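Local coordinates for protein methyl-coenzyme M reductase subunit beta (PDB 1E6Y) that forms part of methyl-coenzyme M reductase I, the nickel coenzyme F430 enzyme that releases methane from methyl-coenzyme M using coenzyme B as reductant, at residues N45-Q50 and G104-L109; R231-G236 and R383-P388; K298-A303 and P342-G347. One frame throughout, in Å; residues are numbered along the deposited sequence.

Interaction 1: N45-Q50 and G104-L109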
loop_
_atom_site.group_PDB
_atom_site.type_symbol
_atom_site.label_atom_id
_atom_site.label_comp_id
_atom_site.label_asym_id
_atom_site.label_seq_id
_atom_site.Cartn_x
_atom_site.Cartn_y
_atom_site.Cartn_z
ATOM N N ASN E 45 -15.076 21.429 -11.602
ATOM C CA ASN E 45 -15.681 21.320 -12.920
ATOM C C ASN E 45 -17.204 21.268 -12.792
ATOM O O ASN E 45 -17.784 20.204 -12.567
ATOM C CB ASN E 45 -15.154 20.066 -13.628
ATOM C CG ASN E 45 -15.543 20.013 -15.093
ATOM O OD1 ASN E 45 -16.400 20.768 -15.552
ATOM N ND2 ASN E 45 -14.923 19.102 -15.833
ATOM N N LEU E 46 -17.842 22.427 -12.927
ATOM C CA LEU E 46 -19.291 22.543 -12.791
ATOM C C LEU E 46 -20.025 21.806 -13.903
ATOM O O LEU E 46 -21.061 21.182 -13.666
ATOM C CB LEU E 46 -19.705 24.014 -12.795
ATOM C CG LEU E 46 -19.197 24.885 -11.646
ATOM C CD1 LEU E 46 -19.807 26.273 -11.767
ATOM C CD2 LEU E 46 -19.561 24.253 -10.311
ATOM N N ALA E 47 -19.498 21.902 -15.121
ATOM C CA ALA E 47 -20.041 21.151 -16.248
ATOM C C ALA E 47 -19.967 19.650 -15.966
ATOM O O ALA E 47 -20.925 18.917 -16.216
ATOM C CB ALA E 47 -19.278 21.492 -17.527
ATOM N N GLY E 48 -18.858 19.220 -15.368
ATOM C CA GLY E 48 -18.686 17.822 -15.011
ATOM C C GLY E 48 -19.682 17.344 -13.974
ATOM O O GLY E 48 -20.226 16.247 -14.092
ATOM N N ILE E 49 -19.914 18.161 -12.948
ATOM C CA ILE E 49 -20.905 17.844 -11.924
ATOM C C ILE E 49 -22.291 17.699 -12.549
ATOM O O ILE E 49 -22.979 16.708 -12.313
ATOM C CB ILE E 49 -20.954 18.936 -10.822
ATOM C CG1 ILE E 49 -19.645 18.939 -10.031
ATOM C CG2 ILE E 49 -22.125 18.686 -9.878
ATOM C CD1 ILE E 49 -19.474 20.134 -9.138
ATOM N N GLN E 50 -22.661 18.656 -13.399
ATOM C CA GLN E 50 -23.966 18.649 -14.053
ATOM C C GLN E 50 -24.173 17.388 -14.889
ATOM O O GLN E 50 -25.209 16.731 -14.785
ATOM C CB GLN E 50 -24.124 19.889 -14.936
ATOM C CG GLN E 50 -25.488 20.002 -15.601
ATOM C CD GLN E 50 -25.725 21.361 -16.226
ATOM O OE1 GLN E 50 -25.189 22.370 -15.771
ATOM N NE2 GLN E 50 -26.544 21.395 -17.269
ATOM N N GLY E 104 -17.076 30.695 -18.896
ATOM C CA GLY E 104 -18.505 30.911 -19.037
ATOM C C GLY E 104 -19.342 30.068 -18.092
ATOM O O GLY E 104 -20.462 29.675 -18.427
ATOM N N GLY E 105 -18.773 29.730 -16.940
ATOM C CA GLY E 105 -19.529 29.025 -15.922
ATOM C C GLY E 105 -19.346 27.521 -15.924
ATOM O O GLY E 105 -20.031 26.813 -15.184
ATOM N N LYS E 106 -18.415 27.028 -16.736
ATOM C CA LYS E 106 -18.148 25.597 -16.796
ATOM C C LYS E 106 -17.263 25.114 -15.650
ATOM O O LYS E 106 -17.264 23.929 -15.321
ATOM C CB LYS E 106 -17.513 25.230 -18.137
ATOM C CG LYS E 106 -18.507 25.173 -19.280
ATOM C CD LYS E 106 -17.815 24.850 -20.590
ATOM C CE LYS E 106 -18.822 24.514 -21.678
ATOM N NZ LYS E 106 -19.580 23.265 -21.360
ATOM N N SER E 107 -16.561 26.043 -15.003
ATOM C CA SER E 107 -15.717 25.697 -13.862
ATOM C C SER E 107 -15.522 26.865 -12.901
ATOM O O SER E 107 -15.835 28.011 -13.231
ATOM C CB SER E 107 -14.356 25.190 -14.346
ATOM O OG SER E 107 -13.623 26.214 -14.992
ATOM N N LEU E 108 -15.064 26.554 -11.689
ATOM C CA LEU E 108 -14.777 27.566 -10.675
ATOM C C LEU E 108 -13.332 27.468 -10.206
ATOM O O LEU E 108 -12.780 26.374 -10.099
ATOM C CB LEU E 108 -15.690 27.392 -9.454
ATOM C CG LEU E 108 -17.204 27.541 -9.595
ATOM C CD1 LEU E 108 -17.862 27.222 -8.258
ATOM C CD2 LEU E 108 -17.561 28.951 -10.049
ATOM N N LEU E 109 -12.735 28.618 -9.908
ATOM C CA LEU E 109 -11.554 28.680 -9.057
ATOM C C LEU E 109 -12.023 28.914 -7.625
ATOM O O LEU E 109 -12.763 29.863 -7.358
ATOM C CB LEU E 109 -10.637 29.830 -9.491
ATOM C CG LEU E 109 -9.459 30.190 -8.577
ATOM C CD1 LEU E 109 -8.448 29.049 -8.531
ATOM C CD2 LEU E 109 -8.799 31.467 -9.079
#

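Interaction 2: R231-G236 and R383-P388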
loop_
_atom_site.group_PDB
_atom_site.type_symbol
_atom_site.label_atom_id
_atom_site.label_comp_id
_atom_site.label_asym_id
_atom_site.label_seq_id
_atom_site.Cartn_x
_atom_site.Cartn_y
_atom_site.Cartn_z
ATOM N N ARG E 231 23.288 27.204 -0.083
ATOM C CA ARG E 231 23.930 27.927 -1.192
ATOM C C ARG E 231 23.892 27.089 -2.469
ATOM O O ARG E 231 23.587 27.569 -3.549
ATOM C CB ARG E 231 25.381 28.268 -0.831
ATOM C CG ARG E 231 26.182 28.876 -1.987
ATOM C CD ARG E 231 27.652 29.121 -1.607
ATOM N NE ARG E 231 28.254 29.903 -2.697
ATOM C CZ ARG E 231 29.124 29.472 -3.606
ATOM N NH1 ARG E 231 29.530 30.323 -4.550
ATOM N NH2 ARG E 231 29.604 28.232 -3.605
ATOM N N HIS E 232 24.180 25.798 -2.320
ATOM C CA HIS E 232 24.198 24.866 -3.450
ATOM C C HIS E 232 22.887 24.871 -4.241
ATOM O O HIS E 232 22.893 25.033 -5.465
ATOM C CB HIS E 232 24.494 23.451 -2.948
ATOM C CG HIS E 232 24.764 22.467 -4.042
ATOM N ND1 HIS E 232 23.771 21.705 -4.623
ATOM C CD2 HIS E 232 25.919 22.105 -4.651
ATOM C CE1 HIS E 232 24.303 20.916 -5.538
ATOM N NE2 HIS E 232 25.605 21.138 -5.575
ATOM N N GLN E 233 21.763 24.749 -3.539
ATOM C CA GLN E 233 20.462 24.692 -4.200
ATOM C C GLN E 233 20.009 26.050 -4.732
ATOM O O GLN E 233 19.398 26.133 -5.797
ATOM C CB GLN E 233 19.409 24.121 -3.244
ATOM C CG GLN E 233 19.656 22.663 -2.860
ATOM C CD GLN E 233 19.868 21.770 -4.070
ATOM O OE1 GLN E 233 20.964 21.259 -4.291
ATOM N NE2 GLN E 233 18.822 21.594 -4.871
ATOM N N LEU E 234 20.374 27.115 -4.025
ATOM C CA LEU E 234 19.952 28.460 -4.401
ATOM C C LEU E 234 20.707 29.005 -5.611
ATOM O O LEU E 234 20.151 29.775 -6.390
ATOM C CB LEU E 234 20.094 29.415 -3.213
ATOM C CG LEU E 234 19.085 29.178 -2.087
ATOM C CD1 LEU E 234 19.311 30.177 -0.969
ATOM C CD2 LEU E 234 17.671 29.296 -2.629
ATOM N N LEU E 235 21.955 28.578 -5.792
ATOM C CA LEU E 235 22.675 28.861 -7.032
ATOM C C LEU E 235 21.984 28.176 -8.214
ATOM O O LEU E 235 21.801 28.782 -9.269
ATOM C CB LEU E 235 24.129 28.394 -6.929
ATOM C CG LEU E 235 25.065 29.283 -6.102
ATOM C CD1 LEU E 235 26.374 28.556 -5.862
ATOM C CD2 LEU E 235 25.307 30.603 -6.820
ATOM N N GLY E 236 21.522 26.948 -7.995
ATOM C CA GLY E 236 20.741 26.251 -9.003
ATOM C C GLY E 236 19.431 26.952 -9.324
ATOM O O GLY E 236 19.126 27.207 -10.491
ATOM N N ARG E 383 18.141 16.657 -7.500
ATOM C CA ARG E 383 17.651 17.652 -6.535
ATOM C C ARG E 383 17.054 18.880 -7.185
ATOM O O ARG E 383 17.490 20.031 -6.958
ATOM C CB ARG E 383 18.788 17.963 -5.563
ATOM C CG ARG E 383 19.213 16.766 -4.723
ATOM C CD ARG E 383 20.362 17.121 -3.805
ATOM N NE ARG E 383 21.597 17.223 -4.630
ATOM C CZ ARG E 383 22.748 17.479 -4.025
ATOM N NH1 ARG E 383 23.811 17.532 -4.852
ATOM N NH2 ARG E 383 22.915 17.692 -2.735
ATOM N N GLY E 384 16.029 18.644 -7.999
ATOM C CA GLY E 384 15.252 19.727 -8.571
ATOM C C GLY E 384 15.755 20.247 -9.903
ATOM O O GLY E 384 15.156 21.162 -10.463
ATOM N N PHE E 385 16.819 19.649 -10.437
ATOM C CA PHE E 385 17.477 20.194 -11.626
ATOM C C PHE E 385 17.010 19.556 -12.934
ATOM O O PHE E 385 17.408 19.993 -14.017
ATOM C CB PHE E 385 19.000 20.061 -11.500
ATOM C CG PHE E 385 19.569 20.722 -10.274
ATOM C CD1 PHE E 385 20.330 19.992 -9.365
ATOM C CD2 PHE E 385 19.308 22.064 -10.004
ATOM C CE1 PHE E 385 20.823 20.585 -8.202
ATOM C CE2 PHE E 385 19.795 22.667 -8.841
ATOM C CZ PHE E 385 20.553 21.925 -7.939
ATOM N N ALA E 386 16.137 18.555 -12.839
ATOM C CA ALA E 386 15.694 17.814 -14.018
ATOM C C ALA E 386 14.284 18.206 -14.466
ATOM O O ALA E 386 14.060 18.518 -15.636
ATOM C CB ALA E 386 15.763 16.311 -13.745
ATOM N N ILE E 387 13.344 18.213 -13.525
ATOM C CA ILE E 387 11.937 18.449 -13.835
ATOM C C ILE E 387 11.622 19.818 -14.461
ATOM O O ILE E 387 10.759 19.909 -15.338
ATOM C CB ILE E 387 11.059 18.207 -12.574
ATOM C CG1 ILE E 387 10.990 16.703 -12.288
ATOM C CG2 ILE E 387 9.648 18.770 -12.766
ATOM C CD1 ILE E 387 10.351 15.896 -13.409
ATOM N N PRO E 388 12.352 20.885 -14.073
ATOM C CA PRO E 388 12.150 22.169 -14.758
ATOM C C PRO E 388 12.382 22.107 -16.271
ATOM O O PRO E 388 11.642 22.720 -17.042
ATOM C CB PRO E 388 13.141 23.097 -14.064
ATOM C CG PRO E 388 13.216 22.551 -12.684
ATOM C CD PRO E 388 13.180 21.051 -12.865
#

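Interaction 3: K298-A303 and P342-G347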
loop_
_atom_site.group_PDB
_atom_site.type_symbol
_atom_site.label_atom_id
_atom_site.label_comp_id
_atom_site.label_asym_id
_atom_site.label_seq_id
_atom_site.Cartn_x
_atom_site.Cartn_y
_atom_site.Cartn_z
ATOM N N LYS E 298 28.997 26.482 -7.840
ATOM C CA LYS E 298 28.814 27.357 -8.997
ATOM C C LYS E 298 28.935 26.605 -10.317
ATOM O O LYS E 298 28.188 26.870 -11.257
ATOM C CB LYS E 298 29.825 28.500 -8.973
ATOM C CG LYS E 298 29.244 29.807 -8.487
ATOM C CD LYS E 298 29.997 30.975 -9.081
ATOM C CE LYS E 298 29.380 32.278 -8.653
ATOM N NZ LYS E 298 30.424 33.321 -8.505
ATOM N N TRP E 299 29.900 25.694 -10.396
ATOM C CA TRP E 299 30.037 24.836 -11.567
ATOM C C TRP E 299 28.768 24.011 -11.761
ATOM O O TRP E 299 28.272 23.874 -12.878
ATOM C CB TRP E 299 31.246 23.902 -11.423
ATOM C CG TRP E 299 31.250 22.794 -12.438
ATOM C CD1 TRP E 299 31.113 21.457 -12.192
ATOM C CD2 TRP E 299 31.284 22.938 -13.863
ATOM N NE1 TRP E 299 31.049 20.760 -13.374
ATOM C CE2 TRP E 299 31.154 21.644 -14.417
ATOM C CE3 TRP E 299 31.406 24.037 -14.727
ATOM C CZ2 TRP E 299 31.143 21.417 -15.798
ATOM C CZ3 TRP E 299 31.394 23.810 -16.102
ATOM C CH2 TRP E 299 31.264 22.508 -16.622
ATOM N N ASN E 300 28.251 23.468 -10.663
ATOM C CA ASN E 300 27.000 22.722 -10.702
ATOM C C ASN E 300 25.860 23.569 -11.263
ATOM O O ASN E 300 25.076 23.092 -12.085
ATOM C CB ASN E 300 26.635 22.219 -9.304
ATOM C CG ASN E 300 25.407 21.340 -9.314
ATOM O OD1 ASN E 300 25.446 20.220 -9.820
ATOM N ND2 ASN E 300 24.287 21.875 -8.845
ATOM N N ALA E 301 25.802 24.835 -10.857
ATOM C CA ALA E 301 24.815 25.772 -11.391
ATOM C C ALA E 301 25.026 26.025 -12.889
ATOM O O ALA E 301 24.059 26.119 -13.647
ATOM C CB ALA E 301 24.869 27.085 -10.622
ATOM N N CYS E 302 26.289 26.096 -13.313
ATOM C CA CYS E 302 26.632 26.205 -14.730
ATOM C C CYS E 302 26.114 25.004 -15.515
ATOM O O CYS E 302 25.541 25.159 -16.593
ATOM C CB CYS E 302 28.150 26.300 -14.912
ATOM S SG CYS E 302 28.878 27.875 -14.429
ATOM N N ALA E 303 26.329 23.809 -14.973
ATOM C CA ALA E 303 25.840 22.584 -15.595
ATOM C C ALA E 303 24.312 22.531 -15.597
ATOM O O ALA E 303 23.705 22.037 -16.546
ATOM C CB ALA E 303 26.410 21.369 -14.876
ATOM N N PRO E 342 32.421 16.673 -13.164
ATOM C CA PRO E 342 31.110 16.034 -13.003
ATOM C C PRO E 342 29.972 16.865 -13.588
ATOM O O PRO E 342 30.001 18.098 -13.549
ATOM C CB PRO E 342 30.976 15.875 -11.488
ATOM C CG PRO E 342 31.816 16.975 -10.937
ATOM C CD PRO E 342 33.000 17.047 -11.863
ATOM N N GLY E 343 29.002 16.176 -14.180
ATOM C CA GLY E 343 27.829 16.842 -14.714
ATOM C C GLY E 343 26.936 17.371 -13.609
ATOM O O GLY E 343 27.254 17.241 -12.420
ATOM N N CYS E 344 25.805 17.952 -13.996
ATOM C CA CYS E 344 24.900 18.575 -13.041
ATOM C C CYS E 344 24.402 17.578 -11.998
ATOM O O CYS E 344 24.053 16.443 -12.324
ATOM C CB CYS E 344 23.708 19.201 -13.760
ATOM S SG CYS E 344 22.624 20.122 -12.652
ATOM N N ASP E 345 24.451 17.996 -10.737
ATOM C CA ASP E 345 24.060 17.164 -9.602
ATOM C C ASP E 345 24.962 15.933 -9.483
ATOM O O ASP E 345 24.564 14.908 -8.925
ATOM C CB ASP E 345 22.588 16.746 -9.733
ATOM C CG ASP E 345 21.853 16.730 -8.399
ATOM O OD1 ASP E 345 22.461 17.023 -7.351
ATOM O OD2 ASP E 345 20.652 16.411 -8.401
ATOM N N TYR E 346 26.177 16.053 -10.021
ATOM C CA TYR E 346 27.231 15.051 -9.872
ATOM C C TYR E 346 26.800 13.668 -10.352
ATOM O O TYR E 346 27.122 12.648 -9.739
ATOM C CB TYR E 346 27.713 15.013 -8.415
ATOM C CG TYR E 346 27.905 16.398 -7.839
ATOM C CD1 TYR E 346 28.767 17.307 -8.455
ATOM C CD2 TYR E 346 27.092 16.861 -6.804
ATOM C CE1 TYR E 346 28.800 18.639 -8.071
ATOM C CE2 TYR E 346 27.122 18.194 -6.407
ATOM C CZ TYR E 346 27.973 19.079 -7.051
ATOM O OH TYR E 346 27.969 20.412 -6.710
ATOM N N GLY E 347 26.129 13.651 -11.501
ATOM C CA GLY E 347 25.684 12.408 -12.095
ATOM C C GLY E 347 24.183 12.200 -12.020
ATOM O O GLY E 347 23.634 11.430 -12.803
#

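Interaction 1: N45-Q50 and G104-L109
Leu46 and Ala47 present the first two N-H groups of a helix to one carbonyl oxygen, that of Lys106, where the start of an inner strand of an antiparallel sheet meets the N-terminus of helix 46-55. The straighter bond is Ala47 N to Lys106 O, 3.0 Å long with an angle of 170° at the hydrogen; the bond from Leu46 N to the same oxygen is weak because it is strongly bent. An outside carbonyl therefore serves two amides that have no partner in their own helical turn. Lys106 lies in a classic beta bulge, in which it and Ser107 together face Val102.

The next amide is served from within. Asn45 is the N-cap, and its OD1 accepts from Gly48 N at 2.9 Å, with the donor standing above the carbonyl plane of the amide. Asn suits this place because its short side chain, with CG anti to the backbone N (chi1 -170°), folds back over the helix end; Gly48 brings no side chain into the region where Asn45 CG lies.

Beside these polar bonds, Leu46 lies over Gly105 and Leu108, its CD1 3.5 Å from Gly105 O. Gly105 has a positive phi of 97°, a conformation natural to glycine, in the turn that leads to the bulge. Outward, Ile74 also touches Leu46, while Ser107 and Leu109 rest on helix 405-416. Strand 107-111 is positioned by backbone bonds between Leu108 and Val44 and between Leu109 and Ile100, which set it between strands 41-45 and 98-102. On the solvent side the exposed Lys106 lends only its aliphatic base to the contact, CG lying 4.1 Å from Ala47 CB. On the buried side Leu46 CD1 meets the branch point of Leu108, CG, at 3.6 Å.

Interaction 2: R231-G236 and R383-P388
Gly236 and Phe385 bring the backbones to 7.4 Å between CA atoms where helix 228-241 passes the loop at Arg383-Ala386, and Gln233 and Arg383 lie at a similar spacing. The lack of a side chain on Gly236 lets the phenyl ring come directly to the helix, with Phe385 CE2 3.7 Å from Gly236 CA.

One turn earlier, Gln233 crosses the gap. A bend in its chain (chi2 -51°) brings NE2 to Arg383 O at 2.9 Å, the oxygen lying close to the plane of the amide. The other end of that amide is also held: His232 ND1 donates to Gln233 OE1 at 2.9 Å, in the plane of the imidazole. Both bonds resist rotation of the amide. Its NE2 approaches Phe385 CZ to 3.5 Å, the amide and ring planes inclined at 46°. Arg383 O itself stands 3.5 Å above the centre of the Phe385 ring.

This is a helix-to-loop contact in the largely helical C-terminal domain, with the loop leading into helix 387-395. Gly384, at positive phi, turns the chain between Arg383 and Phe385.

Over one face of the Arg383 guanidinium lie His232 CE1 and Gln233 OE1, the former 3.5 Å from NH1. Proximity to this group would probably disfavour a positive charge on the imidazole. The main partners of both lie in the neighbouring loop: NE of Arg383 forms a salt bridge with Asp345, and His232 NE2 is hydrogen-bonded to Tyr346 OH. His232 also packs on Pro246 of the gamma subunit.

Interaction 3: K298-A303 and P342-G347
Trp299 and Asn300, adjacent on helix 296-318, each hold one backbone group of the loop Pro342-Gly347. The indole NE1 donates to Pro342 O at 2.9 Å; the nitrogen lies in the carbonyl plane and approaches the oxygen nearly end-on (160°), while that oxygen is tilted slightly from the indole plane. Asn300 supplies the complementary polarity: its OD1 accepts from Asp345 N at 2.6 Å, a short and nearly straight bond (162°). With CG anti to the backbone N, at chi1 -175°, the amide of Asn300 extends from the helix to that N-H. Trp and Asn suit this buried place because one brings a donor on a large apolar frame and the other a compact acceptor.

Asp345 N belongs to a type II beta turn, Gly343-Tyr346, closed by Tyr346 N to Gly343 O at 2.9 Å, with Asp345 in a left-handed conformation at its third position; Pro342 O lies just before it. The turn belongs to the connection from helix 323-339 to helix 348-358, and Gly347 is the N-cap of the latter. Asn332 and Glu336 of helix 323-339 fix it further by accepting from Cys344 N and Gly343 N.

Around the turn the packing is close. The Asn300 side chain crosses Tyr346 at about a right angle, its OD1 over one face of the ring, 3.9 Å above the plane and toward the rim, while Asn300 CB comes 3.4 Å from Tyr346 OH. That hydroxyl has its main partner in His232, and the carboxylate of Asp345 is engaged by Ser382 and Arg383. One turn along the helix, the small Ala303 allows the backbone of the loop to approach, and its CB meets Cys344 CB at 3.6 Å. Beyond the subunit, Phe242 of the gamma chain makes an edge-to-face stack with the Tyr346 ring.

In the fold
Interaction 1 closes first along the chain, in the N-terminal domain, where a small antiparallel sheet meets helix 46-55. Interactions 2 and 3 follow in the C-terminal domain, on the other side of the chain's centre; their centres lie 37 and 45 Å from that of interaction 1. Those two are neighbours, with centres about 10 Å apart, and both segments of interaction 3 fall between the two of interaction 2 in sequence. They touch mainly at loop 342-347, which contacts both helices, 228-241 and 296-318, and segment 383-388; His232 also packs directly on Asn300. Between that loop and segment 383-388 runs the chain carrying the coenzyme pocket residues, Phe358 to Val378, consistent with a part in fixing its ends, though neither contact touches the pocket.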